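PDB 3WKY: prophenoloxidase b from Marsupenaeus japonicus, which is the zymogen of a hemolymph type 3 copper phenoloxidase, which probably hydroxylates monophenols and oxidises o-diphenols. Local coordinates for residues H397-I400 with D401-H405; Y223-H226 with H227-A231. All blocks are in the same frame, centred on the assembly; numbering follows the deposited sequence.

Contact 1 of 2, residues H397-I400 with D401-H405; sequences HKFI and DNVFH. With CUO (Cu2-o2 cluster), chain J.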
loop_
_atom_site.group_PDB
_atom_site.type_symbol
_atom_site.label_atom_id
_atom_site.label_comp_id
_atom_site.label_asym_id
_atom_site.label_seq_id
_atom_site.Cartn_x
_atom_site.Cartn_y
_atom_site.Cartn_z
ATOM N N HIS A 397 22.276 0.634 16.807
ATOM C CA HIS A 397 23.120 1.539 17.585
ATOM C C HIS A 397 23.267 2.935 17.028
ATOM O O HIS A 397 23.566 3.866 17.776
ATOM C CB HIS A 397 24.461 0.904 17.961
ATOM C CG HIS A 397 24.341 0.115 19.211
ATOM N ND1 HIS A 397 24.355 0.710 20.451
ATOM C CD2 HIS A 397 24.015 -1.184 19.411
ATOM C CE1 HIS A 397 24.116 -0.205 21.377
ATOM N NE2 HIS A 397 23.908 -1.355 20.765
ATOM N N LYS A 398 23.049 3.094 15.726
ATOM C CA LYS A 398 22.950 4.444 15.188
ATOM C C LYS A 398 21.677 5.113 15.732
ATOM O O LYS A 398 21.703 6.288 16.077
ATOM C CB LYS A 398 22.984 4.454 13.654
ATOM C CG LYS A 398 22.929 5.867 13.055
ATOM C CD LYS A 398 24.240 6.652 13.322
ATOM C CE LYS A 398 24.118 8.067 12.776
ATOM N NZ LYS A 398 25.447 8.776 12.754
ATOM N N PHE A 399 20.571 4.374 15.825
ATOM C CA PHE A 399 19.374 4.923 16.476
ATOM C C PHE A 399 19.682 5.323 17.919
ATOM O O PHE A 399 19.345 6.428 18.367
ATOM C CB PHE A 399 18.214 3.915 16.452
ATOM C CG PHE A 399 17.196 4.142 17.549
ATOM C CD1 PHE A 399 16.422 5.292 17.570
ATOM C CD2 PHE A 399 17.017 3.199 18.554
ATOM C CE1 PHE A 399 15.492 5.517 18.592
ATOM C CE2 PHE A 399 16.097 3.402 19.564
ATOM C CZ PHE A 399 15.333 4.562 19.591
ATOM N N ILE A 400 20.318 4.413 18.648
ATOM C CA ILE A 400 20.670 4.678 20.038
ATOM C C ILE A 400 21.591 5.899 20.136
ATOM O O ILE A 400 21.375 6.790 20.976
ATOM C CB ILE A 400 21.308 3.427 20.694
ATOM C CG1 ILE A 400 20.256 2.306 20.804
ATOM C CG2 ILE A 400 21.858 3.762 22.078
ATOM C CD1 ILE A 400 19.038 2.682 21.672
ATOM N N ASP A 401 22.584 5.981 19.257
ATOM C CA ASP A 401 23.491 7.130 19.310
ATOM C C ASP A 401 22.742 8.421 18.964
ATOM O O ASP A 401 23.062 9.501 19.479
ATOM C CB ASP A 401 24.676 6.938 18.369
ATOM C CG ASP A 401 25.799 7.924 18.647
ATOM O OD1 ASP A 401 26.396 7.847 19.743
ATOM O OD2 ASP A 401 26.082 8.779 17.787
ATOM N N ASN A 402 21.757 8.314 18.074
ATOM C CA ASN A 402 20.908 9.457 17.741
ATOM C C ASN A 402 20.146 9.983 18.949
ATOM O O ASN A 402 19.953 11.193 19.078
ATOM C CB ASN A 402 19.896 9.097 16.624
ATOM C CG ASN A 402 20.517 9.096 15.242
ATOM O OD1 ASN A 402 21.653 9.559 15.047
ATOM N ND2 ASN A 402 19.757 8.596 14.256
ATOM N N VAL A 403 19.673 9.084 19.814
ATOM C CA VAL A 403 18.986 9.511 21.027
ATOM C C VAL A 403 19.973 10.281 21.904
ATOM O O VAL A 403 19.663 11.360 22.427
ATOM C CB VAL A 403 18.443 8.325 21.834
ATOM C CG1 VAL A 403 17.690 8.817 23.083
ATOM C CG2 VAL A 403 17.503 7.454 20.961
ATOM N N PHE A 404 21.157 9.714 22.072
ATOM C CA PHE A 404 22.176 10.384 22.896
ATOM C C PHE A 404 22.574 11.749 22.329
ATOM O O PHE A 404 22.730 12.715 23.080
ATOM C CB PHE A 404 23.398 9.478 23.075
ATOM C CG PHE A 404 23.163 8.309 24.013
ATOM C CD1 PHE A 404 22.633 8.514 25.280
ATOM C CD2 PHE A 404 23.459 7.003 23.620
ATOM C CE1 PHE A 404 22.417 7.442 26.155
ATOM C CE2 PHE A 404 23.246 5.930 24.491
ATOM C CZ PHE A 404 22.720 6.155 25.762
ATOM N N HIS A 405 22.724 11.836 21.008
ATOM C CA HIS A 405 23.092 13.104 20.354
ATOM C C HIS A 405 21.938 14.099 20.483
ATOM O O HIS A 405 22.159 15.300 20.657
ATOM C CB HIS A 405 23.453 12.864 18.876
ATOM C CG HIS A 405 23.793 14.109 18.116
ATOM N ND1 HIS A 405 24.903 14.875 18.401
ATOM C CD2 HIS A 405 23.176 14.717 17.074
ATOM C CE1 HIS A 405 24.953 15.903 17.572
ATOM N NE2 HIS A 405 23.921 15.826 16.751
HETATM CU CU1 CUO J . 26.589 -3.323 23.284
HETATM CU CU2 CUO J . 23.239 -3.032 21.992
HETATM O O1 CUO J . 24.596 -3.285 23.417
HETATM O O2 CUO J . 24.915 -4.407 22.237
HETATM O O HOH W 1 26.898 8.518 15.149
#
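CG2 of Val-403 lies over one face of the Phe-399 ring, 4.1 Å from its centroid and 29° off the normal in a CH-pi contact. The Phe-404 ring is met through CE2, which lies 3.5 Å from CG2 of Ile-400, the two side chains running side by side in the same direction. The His-397 imidazole has O1 of the copper-oxygen cluster at its edge, near the ring plane, and its NE2 binds copper CU2 at 2.2 Å. His-357 and His-361 complete the protein ligands of that copper; helix 391-409 contributes one of three histidines on CU2 in this type 3 copper centre, as in hemocyanins. Beneath these groups run the regular i to i+4 backbone bonds, as from N of Asp-401 to O of His-397 (2.8 Å). On the polar side a bend at chi2 (70°) carries Lys-398 past Asn-402, with CE 3.7 Å from OD1 of Asn-402. NZ of Lys-398 and OD2 of Asp-401, 5.1 Å apart, are bridged by a water that accepts from the lysine and donates to the carboxylate. Arg-525 forms a salt bridge with the same OD2 and also donates to OD1 of Asn-402, whose ND2 is hydrogen-bonded to OE2 of Glu-249. A leucine in place of Asn-402 would probably leave Arg-525 with the aspartate but without its amide acceptor, and Glu-249 without the ND2 donor.

Contact 2 of 2, residues Y223-H226 with H227-A231; sequences YYMH and HNLVA. With CUO (Cu2-o2 cluster), chain J.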
loop_
_atom_site.group_PDB
_atom_site.type_symbol
_atom_site.label_atom_id
_atom_site.label_comp_id
_atom_site.label_asym_id
_atom_site.label_seq_id
_atom_site.Cartn_x
_atom_site.Cartn_y
_atom_site.Cartn_z
ATOM N N TYR A 223 26.739 4.920 26.519
ATOM C CA TYR A 223 26.745 5.865 25.407
ATOM C C TYR A 223 28.109 5.953 24.732
ATOM O O TYR A 223 28.206 5.835 23.511
ATOM C CB TYR A 223 26.331 7.262 25.885
ATOM C CG TYR A 223 26.968 8.371 25.090
ATOM C CD1 TYR A 223 26.596 8.612 23.767
ATOM C CD2 TYR A 223 27.943 9.196 25.661
ATOM C CE1 TYR A 223 27.189 9.645 23.025
ATOM C CE2 TYR A 223 28.530 10.219 24.931
ATOM C CZ TYR A 223 28.149 10.443 23.620
ATOM O OH TYR A 223 28.730 11.467 22.897
ATOM N N TYR A 224 29.159 6.169 25.524
ATOM C CA TYR A 224 30.454 6.536 24.974
ATOM C C TYR A 224 31.107 5.404 24.202
ATOM O O TYR A 224 31.632 5.620 23.115
ATOM C CB TYR A 224 31.387 7.007 26.092
ATOM C CG TYR A 224 32.665 7.632 25.581
ATOM C CD1 TYR A 224 32.629 8.750 24.751
ATOM C CD2 TYR A 224 33.907 7.119 25.947
ATOM C CE1 TYR A 224 33.813 9.355 24.294
ATOM C CE2 TYR A 224 35.098 7.714 25.487
ATOM C CZ TYR A 224 35.037 8.824 24.669
ATOM O OH TYR A 224 36.209 9.410 24.218
ATOM N N MET A 225 31.085 4.193 24.754
ATOM C CA MET A 225 31.716 3.093 24.055
ATOM C C MET A 225 30.968 2.851 22.744
ATOM O O MET A 225 31.583 2.676 21.690
ATOM C CB MET A 225 31.757 1.823 24.917
ATOM C CG MET A 225 32.425 0.628 24.203
ATOM S SD MET A 225 31.344 -0.214 22.986
ATOM C CE MET A 225 30.737 -1.578 23.960
ATOM N N HIS A 226 29.640 2.815 22.806
ATOM C CA HIS A 226 28.876 2.540 21.593
ATOM C C HIS A 226 28.960 3.640 20.557
ATOM O O HIS A 226 28.923 3.368 19.354
ATOM C CB HIS A 226 27.430 2.155 21.925
ATOM C CG HIS A 226 27.340 0.856 22.640
ATOM N ND1 HIS A 226 27.455 0.749 24.009
ATOM C CD2 HIS A 226 27.210 -0.406 22.166
ATOM C CE1 HIS A 226 27.372 -0.524 24.355
ATOM N NE2 HIS A 226 27.237 -1.240 23.255
ATOM N N HIS A 227 29.092 4.881 21.018
ATOM C CA HIS A 227 29.306 5.997 20.112
ATOM C C HIS A 227 30.587 5.781 19.326
ATOM O O HIS A 227 30.641 5.983 18.119
ATOM C CB HIS A 227 29.425 7.321 20.865
ATOM C CG HIS A 227 29.927 8.427 19.996
ATOM N ND1 HIS A 227 29.155 8.982 18.996
ATOM C CD2 HIS A 227 31.140 9.021 19.915
ATOM C CE1 HIS A 227 29.866 9.897 18.356
ATOM N NE2 HIS A 227 31.072 9.942 18.893
ATOM N N ASN A 228 31.635 5.375 20.030
ATOM C CA ASN A 228 32.918 5.132 19.396
ATOM C C ASN A 228 32.881 3.924 18.469
ATOM O O ASN A 228 33.489 3.930 17.397
ATOM C CB ASN A 228 33.995 4.981 20.479
ATOM C CG ASN A 228 34.541 6.309 20.914
ATOM O OD1 ASN A 228 35.497 6.799 20.322
ATOM N ND2 ASN A 228 33.921 6.921 21.937
ATOM N N LEU A 229 32.141 2.894 18.877
ATOM C CA LEU A 229 31.944 1.710 18.054
ATOM C C LEU A 229 31.229 2.051 16.728
ATOM O O LEU A 229 31.663 1.631 15.651
ATOM C CB LEU A 229 31.159 0.669 18.869
ATOM C CG LEU A 229 30.746 -0.664 18.250
ATOM C CD1 LEU A 229 31.930 -1.358 17.581
ATOM C CD2 LEU A 229 30.177 -1.525 19.364
ATOM N N VAL A 230 30.139 2.807 16.812
ATOM C CA VAL A 230 29.430 3.281 15.618
ATOM C C VAL A 230 30.286 4.211 14.744
ATOM O O VAL A 230 30.319 4.074 13.515
ATOM C CB VAL A 230 28.118 3.996 16.011
ATOM C CG1 VAL A 230 27.469 4.649 14.771
ATOM C CG2 VAL A 230 27.148 2.989 16.663
ATOM N N ALA A 231 30.988 5.152 15.371
ATOM C CA ALA A 231 31.826 6.087 14.614
ATOM C C ALA A 231 32.898 5.341 13.821
ATOM O O ALA A 231 33.106 5.610 12.639
ATOM C CB ALA A 231 32.471 7.109 15.545
HETATM CU CU1 CUO J . 26.589 -3.323 23.284
HETATM CU CU2 CUO J . 23.239 -3.032 21.992
HETATM O O1 CUO J . 24.596 -3.285 23.417
HETATM O O2 CUO J . 24.915 -4.407 22.237
#
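His-226 binds copper CU1 through NE2 at 2.2 Å and passes Leu-229, CD2 of the histidine lying 4.2 Å from CD2 of the leucine. His-199 and His-203 complete the protein ligands of this copper. Met-225, bent at chi2 and chi3, places CE 3.5 Å above one face of the His-226 ring, toward its rim, while its SD rests 4.0 Å from CD2 of Leu-229. One turn after Tyr-224, Asn-228 sets its amide across the tyrosine ring, the planes 76° apart, and ND2 sits 3.3 Å above the ring centre. The same ND2 donates almost straight (176°) to O of Tyr-224 at 2.9 Å. That oxygen also takes the helical N-H of Asn-228, the two donors arriving from opposite faces of the carbonyl plane. Farther out, OG1 of Thr-528 and the backbone N of Glu-529 both hydrogen-bond to OD1 of Asn-228, and OE1 of Glu-529 is hydrogen-bonded to OH of Tyr-224. The rings of Tyr-223 and His-227 are inclined by only 30° but scarcely overlap, their centroids 5.8 Å apart. ND1 of His-226 is hydrogen-bonded to the backbone O of Phe-222, one turn earlier, which should restrain the imidazole's rotation and keep NE2 directed at the metal.

In the fold
Contacts 1 and 2 lie on two helices of the copper-containing domain, 391-409 and 218-239, with centres about 9 Å apart. Each supplies one histidine to the same cluster, contact 1 to CU2 and contact 2 to CU1. The ligand rings stack on each other, CE1 of His-397 coming within 3.2 Å of CD2 of His-226. Behind them CG2 of Val-230 packs 3.6 Å from CB of His-397. A probable hydrogen bond of 3.1 Å links OD1 of Asp-401 to ND1 of His-227, and Phe-404 pairs edge-to-face with Tyr-223, tying the helices together away from the metals.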